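Local coordinates for MutT/nudix family protein (Shewanella oneidensis, PDB 3GZ5) that probably acts as an ADP-ribose-dependent transcriptional regulator of NAD metabolism, joining a NUDIX domain to a DNA-binding winged-helix domain, at residues 86-91 with 157-162; 106-111 with 146-151; 166-171 with 227-232; 197-202 with 232-237. All blocks are in the same frame, centred on the assembly; numbering follows the deposited sequence.

Interaction 1: residues 86-91 with 157-162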
# COMPACT_ATOMS: atom_id res chain seq x y z
N TYR B 86 -0.21 -0.77 16.48
CA TYR B 86 -0.50 -0.42 15.09
C TYR B 86 0.54 -1.03 14.15
O TYR B 86 1.74 -0.91 14.36
CB TYR B 86 -0.58 1.11 14.85
CG TYR B 86 -0.86 1.46 13.39
CD1 TYR B 86 0.19 1.60 12.48
CD2 TYR B 86 -2.16 1.61 12.92
CE1 TYR B 86 -0.04 1.90 11.13
CE2 TYR B 86 -2.41 1.90 11.56
CZ TYR B 86 -1.35 2.04 10.68
OH TYR B 86 -1.56 2.30 9.33
N ILE B 87 0.04 -1.66 13.10
CA ILE B 87 0.89 -2.30 12.09
C ILE B 87 0.17 -2.33 10.76
O ILE B 87 -1.02 -2.60 10.69
CB ILE B 87 1.39 -3.72 12.56
CG1 ILE B 87 2.51 -4.22 11.65
CG2 ILE B 87 0.22 -4.75 12.65
CD1 ILE B 87 3.53 -5.06 12.37
N GLU B 88 0.90 -2.04 9.69
CA GLU B 88 0.36 -2.00 8.35
C GLU B 88 1.46 -2.34 7.36
O GLU B 88 2.59 -1.85 7.47
CB GLU B 88 -0.17 -0.58 8.04
CG GLU B 88 -0.68 -0.40 6.60
CD GLU B 88 -1.00 1.04 6.25
OE1 GLU B 88 -2.04 1.28 5.59
OE2 GLU B 88 -0.21 1.95 6.61
N GLN B 89 1.12 -3.17 6.38
CA GLN B 89 2.06 -3.51 5.32
C GLN B 89 2.46 -2.25 4.53
O GLN B 89 1.60 -1.45 4.12
CB GLN B 89 1.42 -4.55 4.40
CG GLN B 89 2.37 -5.56 3.80
CD GLN B 89 1.66 -6.61 2.98
OE1 GLN B 89 1.38 -7.72 3.45
NE2 GLN B 89 1.37 -6.26 1.75
N LEU B 90 3.76 -2.06 4.35
CA LEU B 90 4.31 -0.96 3.57
C LEU B 90 4.45 -1.31 2.07
O LEU B 90 3.86 -0.68 1.19
CB LEU B 90 5.67 -0.55 4.15
CG LEU B 90 6.40 0.63 3.50
CD1 LEU B 90 5.58 1.92 3.60
CD2 LEU B 90 7.83 0.83 4.03
N CYS B 91 5.26 -2.33 1.79
CA CYS B 91 5.62 -2.67 0.44
C CYS B 91 6.32 -4.03 0.48
O CYS B 91 6.68 -4.54 1.56
CB CYS B 91 6.54 -1.59 -0.18
SG CYS B 91 8.10 -1.41 0.71
N THR B 157 4.34 10.44 6.87
CA THR B 157 3.98 11.79 6.46
C THR B 157 2.56 11.88 5.88
O THR B 157 1.81 12.75 6.30
CB THR B 157 5.06 12.37 5.51
OG1 THR B 157 6.30 12.37 6.22
CG2 THR B 157 4.72 13.79 5.12
N GLN B 158 2.19 10.96 4.98
CA GLN B 158 0.81 10.89 4.48
C GLN B 158 -0.19 10.52 5.57
O GLN B 158 -1.32 11.03 5.58
CB GLN B 158 0.65 9.94 3.28
CG GLN B 158 1.52 10.26 2.07
CD GLN B 158 1.30 11.66 1.49
OE1 GLN B 158 2.15 12.55 1.63
NE2 GLN B 158 0.15 11.85 0.83
N LYS B 159 0.19 9.63 6.48
CA LYS B 159 -0.68 9.34 7.61
C LYS B 159 -0.96 10.59 8.46
O LYS B 159 -2.07 10.76 8.94
CB LYS B 159 -0.10 8.23 8.50
CG LYS B 159 0.05 6.89 7.83
CD LYS B 159 -1.27 6.26 7.50
CE LYS B 159 -0.99 4.99 6.76
NZ LYS B 159 -2.22 4.16 6.61
N ALA B 160 0.05 11.44 8.66
CA ALA B 160 -0.10 12.70 9.41
C ALA B 160 -1.08 13.66 8.71
O ALA B 160 -1.71 14.49 9.35
CB ALA B 160 1.24 13.38 9.64
N LEU B 161 -1.22 13.50 7.40
CA LEU B 161 -2.08 14.37 6.59
C LEU B 161 -3.53 13.92 6.54
O LEU B 161 -4.45 14.75 6.40
CB LEU B 161 -1.53 14.44 5.15
CG LEU B 161 -0.45 15.48 4.78
CD1 LEU B 161 -0.28 15.47 3.27
CD2 LEU B 161 -0.79 16.91 5.24
N TYR B 162 -3.74 12.61 6.63
CA TYR B 162 -5.07 12.05 6.40
C TYR B 162 -5.63 11.20 7.52
O TYR B 162 -6.69 10.62 7.35
CB TYR B 162 -5.10 11.23 5.10
CG TYR B 162 -4.83 12.05 3.86
CD1 TYR B 162 -5.81 12.88 3.32
CD2 TYR B 162 -3.59 11.99 3.24
CE1 TYR B 162 -5.55 13.65 2.18
CE2 TYR B 162 -3.32 12.75 2.10
CZ TYR B 162 -4.30 13.57 1.58
OH TYR B 162 -4.01 14.29 0.46
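K159 of the helix and E88 of the strand approach from opposite directions, ammonium against carboxylate, and form the salt bridge that carries this contact. K159 NZ lies 3.0 Å from OE2 and 3.1 Å from OE1 of E88, so both oxygens face it; each hydrogen bond is weak, and the place of OE2 is less certain than that of OE1. E88 reaches out as an extended chain, its CG anti to the backbone N (chi1 176°). K159 turns at chi2 (-67°) and then runs straight, carrying the charge from helix to strand, whose nearest CA atoms, of E88 and K159, are 11.4 Å apart. Y86, two residues before E88 on the same face of the strand, crosses the lysine obliquely; Y86 OH gives a weak hydrogen bond to E88 OE2 (3.1 Å), subject to the same doubt about that oxygen. The stronger partner of the carboxylate is R155, one turn earlier on the helix, which forms a salt bridge with E88. A leucine in place of E88 would probably leave the charges of K159 and R155 without their shared carboxylate. Behind the pair, backbone bonds join Y86 to L112 and E88 to T110 of strand 104-112, and a classic beta bulge at L90 and C91 faces C108; beyond K159, A160 packs on L186 and L187 of helix 176-187.

Interaction 2: residues 106-111 with 146-151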
# COMPACT_ATOMS: atom_id res chain seq x y z
N THR B 106 11.36 -9.31 0.18
CA THR B 106 11.06 -8.92 1.54
C THR B 106 9.70 -8.20 1.63
O THR B 106 9.44 -7.22 0.92
CB THR B 106 12.22 -8.06 2.20
OG1 THR B 106 12.24 -8.28 3.62
CG2 THR B 106 11.98 -6.61 1.99
N VAL B 107 8.83 -8.71 2.49
CA VAL B 107 7.56 -8.07 2.75
C VAL B 107 7.75 -7.11 3.94
O VAL B 107 8.04 -7.54 5.08
CB VAL B 107 6.45 -9.10 3.00
CG1 VAL B 107 5.09 -8.40 3.13
CG2 VAL B 107 6.44 -10.18 1.88
N CYS B 108 7.65 -5.81 3.66
CA CYS B 108 7.95 -4.77 4.64
C CYS B 108 6.69 -4.17 5.21
O CYS B 108 5.76 -3.87 4.47
CB CYS B 108 8.83 -3.65 4.05
SG CYS B 108 9.58 -2.62 5.41
N TYR B 109 6.69 -4.01 6.54
CA TYR B 109 5.61 -3.45 7.33
C TYR B 109 6.08 -2.15 7.98
O TYR B 109 7.30 -1.98 8.21
CB TYR B 109 5.19 -4.42 8.44
CG TYR B 109 4.38 -5.60 7.93
CD1 TYR B 109 3.00 -5.62 8.06
CD2 TYR B 109 5.00 -6.66 7.28
CE1 TYR B 109 2.24 -6.68 7.58
CE2 TYR B 109 4.24 -7.73 6.77
CZ TYR B 109 2.87 -7.73 6.93
OH TYR B 109 2.12 -8.77 6.44
N THR B 110 5.12 -1.25 8.25
CA THR B 110 5.31 -0.13 9.17
C THR B 110 4.59 -0.42 10.46
O THR B 110 3.47 -0.94 10.46
CB THR B 110 4.75 1.23 8.65
OG1 THR B 110 5.28 1.51 7.36
CG2 THR B 110 5.22 2.38 9.59
N ALA B 111 5.22 -0.09 11.58
CA ALA B 111 4.55 -0.19 12.85
C ALA B 111 4.77 1.03 13.74
O ALA B 111 5.73 1.79 13.56
CB ALA B 111 4.96 -1.52 13.58
N LEU B 146 17.86 1.11 4.64
CA LEU B 146 17.76 2.55 4.68
C LEU B 146 16.64 3.04 3.76
O LEU B 146 15.90 3.97 4.10
CB LEU B 146 19.08 3.23 4.27
CG LEU B 146 18.99 4.77 4.22
CD1 LEU B 146 18.62 5.32 5.60
CD2 LEU B 146 20.30 5.40 3.72
N GLN B 147 16.54 2.42 2.60
CA GLN B 147 15.55 2.78 1.61
C GLN B 147 14.13 2.44 2.07
O GLN B 147 13.20 3.22 1.85
CB GLN B 147 15.89 2.06 0.31
CG GLN B 147 15.29 2.65 -0.95
CD GLN B 147 15.94 2.07 -2.19
OE1 GLN B 147 17.05 1.51 -2.13
NE2 GLN B 147 15.26 2.19 -3.33
N LEU B 148 13.98 1.28 2.71
CA LEU B 148 12.73 0.86 3.36
C LEU B 148 12.29 1.83 4.48
O LEU B 148 11.12 2.17 4.60
CB LEU B 148 12.83 -0.58 3.89
CG LEU B 148 12.93 -1.73 2.88
CD1 LEU B 148 13.17 -3.04 3.60
CD2 LEU B 148 11.68 -1.85 1.95
N ILE B 149 13.25 2.29 5.29
CA ILE B 149 13.02 3.31 6.34
C ILE B 149 12.51 4.63 5.75
O ILE B 149 11.50 5.17 6.20
CB ILE B 149 14.25 3.47 7.28
CG1 ILE B 149 14.43 2.18 8.07
CG2 ILE B 149 14.10 4.64 8.26
CD1 ILE B 149 15.77 2.01 8.71
N GLU B 150 13.19 5.12 4.71
CA GLU B 150 12.75 6.31 3.97
C GLU B 150 11.33 6.20 3.39
O GLU B 150 10.55 7.17 3.43
CB GLU B 150 13.73 6.62 2.82
CG GLU B 150 15.15 6.96 3.26
CD GLU B 150 16.10 7.24 2.08
OE1 GLU B 150 15.71 6.95 0.91
OE2 GLU B 150 17.22 7.75 2.32
N GLN B 151 11.00 5.04 2.82
CA GLN B 151 9.66 4.79 2.34
C GLN B 151 8.63 4.78 3.51
O GLN B 151 7.57 5.40 3.41
CB GLN B 151 9.63 3.49 1.54
CG GLN B 151 8.46 3.40 0.57
CD GLN B 151 8.60 2.29 -0.46
OE1 GLN B 151 9.71 1.81 -0.76
NE2 GLN B 151 7.46 1.86 -1.00
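No ring or other flat group takes part where C108 meets L148; the surfaces here are a thiol and methylene on the strand and the branched end of a leucine on the helix. L148 spreads its two methyls over the cysteine: L148 CD2 stands 4.0 Å from C108 CB, and L148 CD1 lies 4.0 Å from C108 SG. C108 SG also comes within 4.1 Å of L148 CB, so it sits alongside the leucine stem as well as its branches. L148 takes this position with CG anti to its carbonyl carbon (chi1 -69°), which sends the fork from the helix straight at the sheet. L148 CD1 goes on to meet T106 tip to tip, 4.1 Å from T106 CG2. The hydroxyl of the same threonine is hydrogen-bonded to T24 and D26 of strand 22-33, which probably holds the side chain with its methyl toward the helix. These spacings are ordinary van der Waals distances, and all three residues are buried. The contact belongs to the alpha/beta/alpha sandwich of the NUDIX fold: helix 145-162 packs on one side of the mixed sheet, with the CA atoms of C108 and L148 7.5 Å apart, while the alternate residues Y109 and A111 pack on L68, V72 and L76 of helix 68-80, probably the counterpart of the NUDIX-box helix. On the helix side the apolar layer is continued by C91 of the neighbouring antiparallel strand 86-95 and by L55, both of which touch L148.

Interaction 3: residues 166-171 with 227-232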
# COMPACT_ATOMS: atom_id res chain seq x y z
N PRO B 166 -0.65 8.78 13.65
CA PRO B 166 0.49 9.11 14.54
C PRO B 166 0.23 9.03 16.05
O PRO B 166 1.17 8.93 16.80
CB PRO B 166 0.88 10.53 14.11
CG PRO B 166 0.47 10.57 12.64
CD PRO B 166 -0.87 9.84 12.65
N GLY B 167 -1.02 9.05 16.51
CA GLY B 167 -1.27 8.87 17.92
C GLY B 167 -0.75 7.57 18.51
O GLY B 167 -0.44 7.51 19.70
N PHE B 168 -0.63 6.54 17.68
CA PHE B 168 -0.12 5.22 18.12
C PHE B 168 1.34 5.22 18.59
O PHE B 168 1.73 4.33 19.34
CB PHE B 168 -0.39 4.13 17.06
CG PHE B 168 -1.83 3.78 16.93
CD1 PHE B 168 -2.48 3.09 17.95
CD2 PHE B 168 -2.55 4.13 15.81
CE1 PHE B 168 -3.83 2.76 17.85
CE2 PHE B 168 -3.92 3.79 15.68
CZ PHE B 168 -4.54 3.12 16.70
N ALA B 169 2.12 6.22 18.17
CA ALA B 169 3.50 6.41 18.65
C ALA B 169 3.61 6.99 20.07
O ALA B 169 4.71 7.08 20.63
CB ALA B 169 4.29 7.28 17.67
N LEU B 170 2.47 7.37 20.66
CA LEU B 170 2.43 8.03 21.99
C LEU B 170 1.98 7.10 23.10
O LEU B 170 1.25 6.15 22.84
CB LEU B 170 1.49 9.23 21.96
CG LEU B 170 1.78 10.21 20.84
CD1 LEU B 170 0.61 11.21 20.70
CD2 LEU B 170 3.09 10.88 21.14
N SER B 171 2.39 7.36 24.34
CA SER B 171 1.80 6.56 25.41
C SER B 171 0.38 7.04 25.67
O SER B 171 0.04 8.21 25.41
CB SER B 171 2.67 6.49 26.67
OG SER B 171 2.93 7.77 27.19
N PRO B 227 -10.03 2.26 19.06
CA PRO B 227 -9.58 1.24 18.10
C PRO B 227 -9.71 1.69 16.62
O PRO B 227 -8.74 1.58 15.86
CB PRO B 227 -10.53 0.07 18.37
CG PRO B 227 -10.80 0.19 19.89
CD PRO B 227 -10.69 1.67 20.25
N ASP B 228 -10.89 2.21 16.24
CA ASP B 228 -11.17 2.57 14.84
C ASP B 228 -10.32 3.71 14.26
O ASP B 228 -10.45 4.03 13.07
CB ASP B 228 -12.69 2.77 14.58
CG ASP B 228 -13.21 4.17 14.99
OD1 ASP B 228 -14.28 4.57 14.47
OD2 ASP B 228 -12.58 4.85 15.84
N THR B 229 -9.44 4.31 15.08
CA THR B 229 -8.41 5.24 14.61
C THR B 229 -7.57 4.61 13.49
O THR B 229 -7.18 5.28 12.54
CB THR B 229 -7.46 5.67 15.76
OG1 THR B 229 -8.21 6.29 16.81
CG2 THR B 229 -6.37 6.66 15.27
N ALA B 230 -7.32 3.30 13.63
CA ALA B 230 -6.42 2.57 12.75
C ALA B 230 -6.88 2.62 11.29
O ALA B 230 -6.05 2.73 10.38
CB ALA B 230 -6.31 1.11 13.22
N SER B 231 -8.19 2.53 11.09
CA SER B 231 -8.79 2.53 9.78
C SER B 231 -9.39 3.89 9.34
O SER B 231 -9.61 4.10 8.15
CB SER B 231 -9.88 1.44 9.71
OG SER B 231 -11.00 1.83 10.48
N TYR B 232 -9.65 4.80 10.28
CA TYR B 232 -10.28 6.08 9.90
C TYR B 232 -9.36 7.00 9.09
O TYR B 232 -8.23 7.29 9.51
CB TYR B 232 -10.80 6.84 11.13
CG TYR B 232 -11.54 8.11 10.76
CD1 TYR B 232 -12.94 8.16 10.78
CD2 TYR B 232 -10.84 9.27 10.37
CE1 TYR B 232 -13.63 9.32 10.43
CE2 TYR B 232 -11.51 10.44 10.03
CZ TYR B 232 -12.90 10.46 10.05
OH TYR B 232 -13.56 11.62 9.71
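F168 holds CG anti to its own carbonyl carbon (chi1 -71°), which swings the ring off its 3-10 turn toward T229; T229 answers with CG2 anti to its backbone N, placing the methyl beside the end of the ring. The two side chains slide past each other in opposite directions. F168 CE2 lies 3.8 Å from T229 CG2, which approaches obliquely, and F168 CZ is 4.0 Å from T229 CB. A230 comes to the ring edge instead: the backbone N of A230 is near the ring plane, 4.0 Å from F168 CE2, and its CB adds a looser apolar contact. That N-H is already spent within its own turn, A230 N bonding to P227 O at 3.2 Å, while the hydroxyl of T229 is hydrogen-bonded to the K226 carbonyl. The threonine thus turns its polar branch back to its own chain and offers carbon to the phenylalanine. In the 166-169 turn, A169 N bonds to P166 O at 3.2 Å, shaping the short turn from which the ring projects. The F168 ring also meets that of Y86, the two planes about 20° apart, and touches P85. The contact joins the connection leaving helix 145-162 to the C-terminal tail that follows strand 220-225 of the winged helix. Beside it, P166 packs on V182, H183 and L186 of helix 176-187, and A169 and L170 rest on Y32 of strand 22-33.

Interaction 4: residues 197-202 with 232-237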
# COMPACT_ATOMS: atom_id res chain seq x y z
N ARG B 197 -7.54 20.73 16.04
CA ARG B 197 -8.59 20.48 17.04
C ARG B 197 -9.99 20.33 16.46
O ARG B 197 -10.71 19.40 16.82
CB ARG B 197 -8.58 21.54 18.13
CG ARG B 197 -7.64 21.22 19.26
CD ARG B 197 -7.21 22.45 20.00
NE ARG B 197 -6.17 22.17 20.99
CZ ARG B 197 -4.87 22.06 20.73
NH1 ARG B 197 -4.40 22.20 19.49
NH2 ARG B 197 -4.02 21.80 21.72
N ARG B 198 -10.37 21.24 15.57
CA ARG B 198 -11.62 21.13 14.81
C ARG B 198 -11.74 19.78 14.05
O ARG B 198 -12.77 19.11 14.13
CB ARG B 198 -11.77 22.33 13.85
CG ARG B 198 -12.84 22.21 12.74
CD ARG B 198 -13.37 23.59 12.23
NE ARG B 198 -12.31 24.58 11.97
CZ ARG B 198 -11.89 25.49 12.86
NH1 ARG B 198 -10.91 26.33 12.53
NH2 ARG B 198 -12.44 25.55 14.08
N ARG B 199 -10.69 19.39 13.33
CA ARG B 199 -10.70 18.10 12.60
C ARG B 199 -10.74 16.89 13.55
O ARG B 199 -11.51 15.95 13.33
CB ARG B 199 -9.55 18.02 11.59
CG ARG B 199 -9.97 18.38 10.14
CD ARG B 199 -8.76 18.74 9.24
NE ARG B 199 -8.18 17.58 8.54
CZ ARG B 199 -7.23 16.78 9.04
NH1 ARG B 199 -6.74 16.98 10.26
NH2 ARG B 199 -6.78 15.77 8.31
N VAL B 200 -9.95 16.94 14.62
CA VAL B 200 -9.97 15.88 15.63
C VAL B 200 -11.39 15.65 16.19
O VAL B 200 -11.89 14.52 16.14
CB VAL B 200 -8.97 16.13 16.78
CG1 VAL B 200 -9.21 15.16 17.92
CG2 VAL B 200 -7.53 16.00 16.29
N GLU B 201 -12.01 16.72 16.69
CA GLU B 201 -13.32 16.68 17.34
C GLU B 201 -14.39 16.10 16.42
O GLU B 201 -15.28 15.38 16.88
CB GLU B 201 -13.75 18.06 17.86
CG GLU B 201 -12.94 18.54 19.10
CD GLU B 201 -13.40 19.91 19.67
OE1 GLU B 201 -14.62 20.15 19.83
OE2 GLU B 201 -12.51 20.74 19.98
N GLN B 202 -14.27 16.38 15.13
CA GLN B 202 -15.25 15.92 14.16
C GLN B 202 -15.02 14.48 13.69
O GLN B 202 -15.98 13.76 13.39
CB GLN B 202 -15.30 16.90 12.99
CG GLN B 202 -16.09 18.17 13.33
CD GLN B 202 -15.69 19.38 12.50
OE1 GLN B 202 -15.57 20.49 13.03
NE2 GLN B 202 -15.49 19.18 11.20
N TYR B 232 -9.65 4.80 10.28
CA TYR B 232 -10.28 6.08 9.90
C TYR B 232 -9.36 7.00 9.09
O TYR B 232 -8.23 7.29 9.51
CB TYR B 232 -10.80 6.84 11.13
CG TYR B 232 -11.54 8.11 10.76
CD1 TYR B 232 -12.94 8.16 10.78
CD2 TYR B 232 -10.84 9.27 10.37
CE1 TYR B 232 -13.63 9.32 10.43
CE2 TYR B 232 -11.51 10.44 10.03
CZ TYR B 232 -12.90 10.46 10.05
OH TYR B 232 -13.56 11.62 9.71
N ARG B 233 -9.87 7.47 7.96
CA ARG B 233 -9.17 8.46 7.13
C ARG B 233 -10.04 9.69 6.85
O ARG B 233 -11.20 9.55 6.43
CB ARG B 233 -8.73 7.83 5.79
CG ARG B 233 -7.77 6.63 5.91
CD ARG B 233 -6.42 6.99 6.59
NE ARG B 233 -5.55 5.83 6.82
CZ ARG B 233 -5.57 5.07 7.92
NH1 ARG B 233 -6.40 5.34 8.92
NH2 ARG B 233 -4.74 4.03 8.02
N PHE B 234 -9.48 10.89 7.06
CA PHE B 234 -10.11 12.13 6.62
C PHE B 234 -10.04 12.18 5.10
O PHE B 234 -9.05 11.73 4.50
CB PHE B 234 -9.37 13.37 7.14
CG PHE B 234 -9.36 13.51 8.63
CD1 PHE B 234 -10.47 14.02 9.31
CD2 PHE B 234 -8.23 13.15 9.37
CE1 PHE B 234 -10.45 14.17 10.69
CE2 PHE B 234 -8.20 13.30 10.75
CZ PHE B 234 -9.32 13.80 11.41
N LEU B 235 -11.08 12.71 4.48
CA LEU B 235 -11.10 12.92 3.03
C LEU B 235 -10.22 14.11 2.60
O LEU B 235 -9.49 14.04 1.59
CB LEU B 235 -12.54 13.04 2.53
CG LEU B 235 -13.11 11.79 1.86
CD1 LEU B 235 -13.12 10.57 2.79
CD2 LEU B 235 -14.52 12.05 1.29
N ARG B 236 -10.26 15.19 3.36
CA ARG B 236 -9.42 16.35 3.12
C ARG B 236 -8.13 16.26 3.94
O ARG B 236 -8.14 15.79 5.09
CB ARG B 236 -10.16 17.67 3.42
CG ARG B 236 -11.49 17.59 4.25
CD ARG B 236 -11.33 17.08 5.72
NE ARG B 236 -11.67 15.65 5.89
CZ ARG B 236 -12.91 15.18 6.10
NH1 ARG B 236 -13.95 16.00 6.16
NH2 ARG B 236 -13.11 13.88 6.23
N ASN B 237 -7.02 16.70 3.33
CA ASN B 237 -5.73 16.82 4.01
C ASN B 237 -5.75 17.77 5.20
O ASN B 237 -6.65 18.61 5.33
CB ASN B 237 -4.63 17.25 3.03
CG ASN B 237 -5.02 18.49 2.21
OD1 ASN B 237 -6.08 18.53 1.59
ND2 ASN B 237 -4.14 19.49 2.20
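NH2 of R199 lies between a backbone carbonyl and an aromatic ring: it gives a weak but nearly straight hydrogen bond to R236 O (3.5 Å, 166°), which lies in the guanidinium plane, and it sits over F234. The guanidinium makes a cation-pi contact, R199 CZ standing 3.9 Å from the centroid of the F234 ring and 15° off its normal; the two planes are tilted by 32°. The arginine bends at chi3, which folds it over the ring. R199 NE is buried without a hydrogen-bonding partner, its nearest oxygen being N237 O at 3.7 Å. Y232 brings its ring edge to the opposite face of F234, a T-shaped stack, so the F234 ring is covered on both faces, by R199 and by Y232. Helix 193-203 has the place of the second helix of the helix-turn-helix, probably the recognition helix, and the tail after strand 220-225 returns across it. With an alanine at F234, the R199 guanidinium would probably lose its aromatic platform and be freer to turn, and the Y232 edge would lose its seat. The tail also reaches the dimer interface, where L235 O is hydrogen-bonded to Y162 OH of the second subunit.

Overall arrangement
Interactions 1 and 2 are buried and share helix 145-162 and the sheet of the NUDIX fold, yet differ in chemistry: interaction 2 is wholly apolar, whereas 11 Å away between centres interaction 1 brings a charged pair inside. Interactions 3 and 4 are only partly buried and tie the tail after strand 220-225 to other elements, sharing Y232; one relies on an aromatic ring against a threonine methyl and an alanine, the other on a guanidinium over a ring. Interaction 1 is the hub, with Y86 packing against F168 of interaction 3 and a probable backbone bond from F234 N to Y162 O leading to interaction 4. Interactions 2 and 4 do not touch.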